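Local coordinates for hydrogenase expression/formation protein HypE (PDB 2Z1U) that probably acts in hydrogenase maturation as an ATP- and magnesium-binding member of the HypE family, at residues 57-69 and 175-187. Sequence-based numbering, arbitrary orientation.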
# COMPACT_ATOMS: atom_id res chain seq x y z
N SER A 57 -5.51 -1.49 3.87
CA SER A 57 -4.85 -2.56 4.61
C SER A 57 -5.93 -3.50 5.12
O SER A 57 -7.04 -3.07 5.41
CB SER A 57 -4.04 -2.05 5.79
OG SER A 57 -3.03 -1.16 5.38
N TYR A 58 -5.57 -4.77 5.27
CA TYR A 58 -6.51 -5.83 5.65
C TYR A 58 -6.00 -6.49 6.92
O TYR A 58 -4.83 -6.87 7.02
CB TYR A 58 -6.69 -6.82 4.48
CG TYR A 58 -7.31 -6.10 3.29
CD1 TYR A 58 -6.50 -5.43 2.37
CD2 TYR A 58 -8.71 -6.03 3.12
CE1 TYR A 58 -7.04 -4.73 1.31
CE2 TYR A 58 -9.29 -5.31 2.04
CZ TYR A 58 -8.43 -4.66 1.13
OH TYR A 58 -8.91 -3.96 0.03
N THR A 59 -6.87 -6.56 7.92
CA THR A 59 -6.49 -6.92 9.29
C THR A 59 -7.47 -7.96 9.85
O THR A 59 -7.57 -8.14 11.06
CB THR A 59 -6.48 -5.68 10.23
OG1 THR A 59 -7.76 -5.04 10.18
CG2 THR A 59 -5.41 -4.66 9.81
N VAL A 60 -8.17 -8.65 8.96
CA VAL A 60 -9.28 -9.55 9.36
C VAL A 60 -8.80 -10.64 10.33
O VAL A 60 -7.72 -11.23 10.18
CB VAL A 60 -10.02 -10.15 8.14
CG1 VAL A 60 -9.13 -11.12 7.39
CG2 VAL A 60 -11.35 -10.83 8.54
N ASP A 61 -9.62 -10.86 11.35
CA ASP A 61 -9.39 -11.91 12.32
C ASP A 61 -10.70 -12.64 12.49
O ASP A 61 -11.69 -12.02 12.91
CB ASP A 61 -8.92 -11.30 13.64
CG ASP A 61 -8.68 -12.34 14.73
OD1 ASP A 61 -9.07 -12.07 15.88
OD2 ASP A 61 -8.14 -13.43 14.42
N PRO A 62 -10.74 -13.96 12.18
CA PRO A 62 -9.65 -14.84 11.75
C PRO A 62 -9.25 -14.66 10.28
O PRO A 62 -9.95 -13.99 9.52
CB PRO A 62 -10.24 -16.24 11.96
CG PRO A 62 -11.70 -16.06 11.74
CD PRO A 62 -12.03 -14.69 12.27
N ILE A 63 -8.12 -15.26 9.91
CA ILE A 63 -7.55 -15.12 8.57
C ILE A 63 -8.39 -15.88 7.57
O ILE A 63 -8.56 -15.43 6.43
CB ILE A 63 -6.08 -15.64 8.53
CG1 ILE A 63 -5.18 -14.78 9.41
CG2 ILE A 63 -5.56 -15.71 7.10
CD1 ILE A 63 -3.70 -15.19 9.35
N PHE A 64 -8.89 -17.05 7.99
CA PHE A 64 -9.75 -17.91 7.17
C PHE A 64 -11.16 -17.98 7.77
O PHE A 64 -11.32 -18.10 8.99
CB PHE A 64 -9.14 -19.32 7.03
CG PHE A 64 -7.76 -19.34 6.38
CD1 PHE A 64 -7.62 -19.23 5.00
CD2 PHE A 64 -6.61 -19.45 7.16
CE1 PHE A 64 -6.35 -19.21 4.39
CE2 PHE A 64 -5.34 -19.44 6.57
CZ PHE A 64 -5.21 -19.32 5.18
N PHE A 65 -12.16 -17.91 6.90
CA PHE A 65 -13.59 -17.93 7.29
C PHE A 65 -14.41 -18.49 6.13
O PHE A 65 -13.91 -18.55 5.01
CB PHE A 65 -14.07 -16.51 7.68
CG PHE A 65 -13.50 -15.41 6.82
CD1 PHE A 65 -14.16 -15.00 5.66
CD2 PHE A 65 -12.30 -14.78 7.16
CE1 PHE A 65 -13.63 -13.98 4.86
CE2 PHE A 65 -11.76 -13.77 6.36
CZ PHE A 65 -12.43 -13.37 5.21
N PRO A 66 -15.65 -18.98 6.39
CA PRO A 66 -16.50 -19.39 5.27
C PRO A 66 -16.61 -18.30 4.20
O PRO A 66 -16.95 -17.15 4.52
CB PRO A 66 -17.85 -19.64 5.94
CG PRO A 66 -17.47 -20.11 7.30
CD PRO A 66 -16.30 -19.24 7.68
N GLY A 67 -16.30 -18.65 2.95
CA GLY A 67 -16.49 -17.75 1.81
C GLY A 67 -15.31 -16.86 1.47
O GLY A 67 -15.36 -16.12 0.48
N GLY A 68 -14.25 -16.89 2.28
CA GLY A 68 -13.07 -16.12 1.93
C GLY A 68 -11.91 -16.24 2.88
O GLY A 68 -11.86 -17.13 3.74
N ASP A 69 -10.95 -15.33 2.71
CA ASP A 69 -9.83 -15.18 3.61
C ASP A 69 -9.22 -13.79 3.43
O ASP A 69 -9.71 -13.01 2.61
CB ASP A 69 -8.80 -16.32 3.44
CG ASP A 69 -8.24 -16.44 2.01
OD1 ASP A 69 -7.83 -15.40 1.42
OD2 ASP A 69 -8.19 -17.57 1.49
N GLY A 175 -25.02 -7.60 5.55
CA GLY A 175 -24.63 -8.10 6.87
C GLY A 175 -23.87 -9.42 6.89
O GLY A 175 -23.34 -9.81 7.93
N ASP A 176 -23.84 -10.11 5.76
CA ASP A 176 -23.27 -11.47 5.64
C ASP A 176 -21.82 -11.58 6.09
O ASP A 176 -21.52 -12.41 6.96
CB ASP A 176 -23.42 -11.99 4.22
CG ASP A 176 -24.86 -11.91 3.73
OD1 ASP A 176 -25.54 -12.94 3.73
OD2 ASP A 176 -25.32 -10.79 3.41
N HIS A 177 -20.94 -10.76 5.52
CA HIS A 177 -19.53 -10.79 5.89
C HIS A 177 -19.31 -10.54 7.39
O HIS A 177 -18.64 -11.34 8.06
CB HIS A 177 -18.72 -9.76 5.11
CG HIS A 177 -17.27 -9.76 5.48
ND1 HIS A 177 -16.38 -10.68 4.96
CD2 HIS A 177 -16.56 -8.99 6.33
CE1 HIS A 177 -15.17 -10.45 5.46
NE2 HIS A 177 -15.26 -9.44 6.30
N GLY A 178 -19.84 -9.43 7.88
CA GLY A 178 -19.69 -9.06 9.29
C GLY A 178 -20.16 -10.15 10.24
O GLY A 178 -19.46 -10.47 11.21
N LEU A 179 -21.32 -10.73 9.97
CA LEU A 179 -21.85 -11.81 10.79
C LEU A 179 -20.93 -13.02 10.79
O LEU A 179 -20.64 -13.58 11.84
CB LEU A 179 -23.25 -12.23 10.33
CG LEU A 179 -24.28 -12.74 11.34
CD1 LEU A 179 -25.23 -13.74 10.69
CD2 LEU A 179 -23.69 -13.31 12.62
N THR A 180 -20.45 -13.42 9.61
CA THR A 180 -19.63 -14.64 9.56
C THR A 180 -18.30 -14.54 10.28
O THR A 180 -17.92 -15.51 10.94
CB THR A 180 -19.56 -15.35 8.16
OG1 THR A 180 -18.20 -15.68 7.81
CG2 THR A 180 -20.19 -14.54 7.09
N ILE A 181 -17.61 -13.40 10.20
CA ILE A 181 -16.35 -13.29 10.93
C ILE A 181 -16.60 -13.23 12.46
O ILE A 181 -15.88 -13.88 13.22
CB ILE A 181 -15.37 -12.17 10.40
CG1 ILE A 181 -15.60 -10.85 11.09
CG2 ILE A 181 -15.31 -12.06 8.87
CD1 ILE A 181 -14.53 -10.61 12.10
N LEU A 182 -17.63 -12.48 12.88
CA LEU A 182 -17.98 -12.34 14.29
C LEU A 182 -18.47 -13.64 14.92
O LEU A 182 -18.19 -13.90 16.09
CB LEU A 182 -19.03 -11.23 14.48
CG LEU A 182 -18.63 -9.81 14.94
CD1 LEU A 182 -17.13 -9.52 14.91
CD2 LEU A 182 -19.42 -8.73 14.19
N SER A 183 -19.19 -14.44 14.14
CA SER A 183 -19.61 -15.76 14.59
C SER A 183 -18.48 -16.80 14.54
O SER A 183 -18.38 -17.64 15.43
CB SER A 183 -20.87 -16.24 13.85
OG SER A 183 -20.63 -16.41 12.47
N GLN A 184 -17.63 -16.73 13.51
CA GLN A 184 -16.41 -17.56 13.46
C GLN A 184 -15.55 -17.34 14.71
O GLN A 184 -15.09 -18.30 15.33
CB GLN A 184 -15.56 -17.24 12.23
CG GLN A 184 -15.91 -18.05 10.99
CD GLN A 184 -15.61 -19.53 11.14
OE1 GLN A 184 -14.47 -19.93 11.41
NE2 GLN A 184 -16.63 -20.36 10.95
N ARG A 185 -15.37 -16.07 15.06
CA ARG A 185 -14.49 -15.66 16.15
C ARG A 185 -14.98 -16.14 17.52
O ARG A 185 -14.22 -16.13 18.49
CB ARG A 185 -14.32 -14.14 16.13
CG ARG A 185 -12.96 -13.65 16.60
CD ARG A 185 -12.55 -12.41 15.84
NE ARG A 185 -13.25 -11.21 16.29
CZ ARG A 185 -13.27 -10.06 15.63
NH1 ARG A 185 -12.64 -9.92 14.47
NH2 ARG A 185 -13.94 -9.03 16.14
N GLN A 186 -16.24 -16.57 17.58
CA GLN A 186 -16.84 -17.12 18.79
C GLN A 186 -17.17 -18.61 18.64
O GLN A 186 -17.91 -19.18 19.45
CB GLN A 186 -18.11 -16.35 19.17
CG GLN A 186 -17.89 -14.87 19.40
CD GLN A 186 -19.15 -14.15 19.85
OE1 GLN A 186 -20.27 -14.60 19.57
NE2 GLN A 186 -18.99 -13.03 20.55
N GLY A 187 -16.65 -19.22 17.58
CA GLY A 187 -16.85 -20.65 17.30
C GLY A 187 -18.28 -21.06 16.97
O GLY A 187 -18.67 -22.20 17.22
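Phe65 and His177 meet because their first torsions bring the two rings together in the interface: CG of Phe65 stands between its own backbone N and carbonyl carbon (chi1 38°), while that of His177 swings opposite its N. The outcome is an offset edge-to-face pair, the imidazole edge directed at the phenyl face, with centroids 5.5 Å apart and planes at 86°. Ile181 wedges in beside both: its CG2 lies over the centre of one Phe65 face, 4.3 Å from Phe65 CG, and also over the rim of the imidazole. Gly68 O sits over the opposite phenyl face, placed there by the type II turn from Phe65 to Gly68, whose ends pair through backbone hydrogen bonds in both directions. The imidazole's rotation is fixed from outside, since ND1 and NE2 are hydrogen-bonded to Ser196 OG and Ile342 O. By sequence family, this contact joins the PurM-like N-terminal region, through the loop and small hairpin that follow strand 50-58, to helix 176-184 of the AIR synthase-related C-terminal region; the His177 side chain remains about 10 Å from bound ATP. Farther along the helix, Arg185 bends at chi2 and chi3, and NH1 donates to Asp61 O at 2.8 Å with an N-H...O angle of 159°, the acceptor lying near the guanidinium plane. NH2 reaches Pro340 O, so at least two carbonyls grip the group. The Asp61 carboxylate packs on the arginine chain, OD1 3.5 Å from Arg185 CD; toward NE there is only nearness of charge, OD1 lying well out of the guanidinium plane with no N-H pointing at it. Gln184 comes against Pro66 from the opposite direction, CG 3.5 Å from Pro66 CD, while its CB meets Pro62 CG.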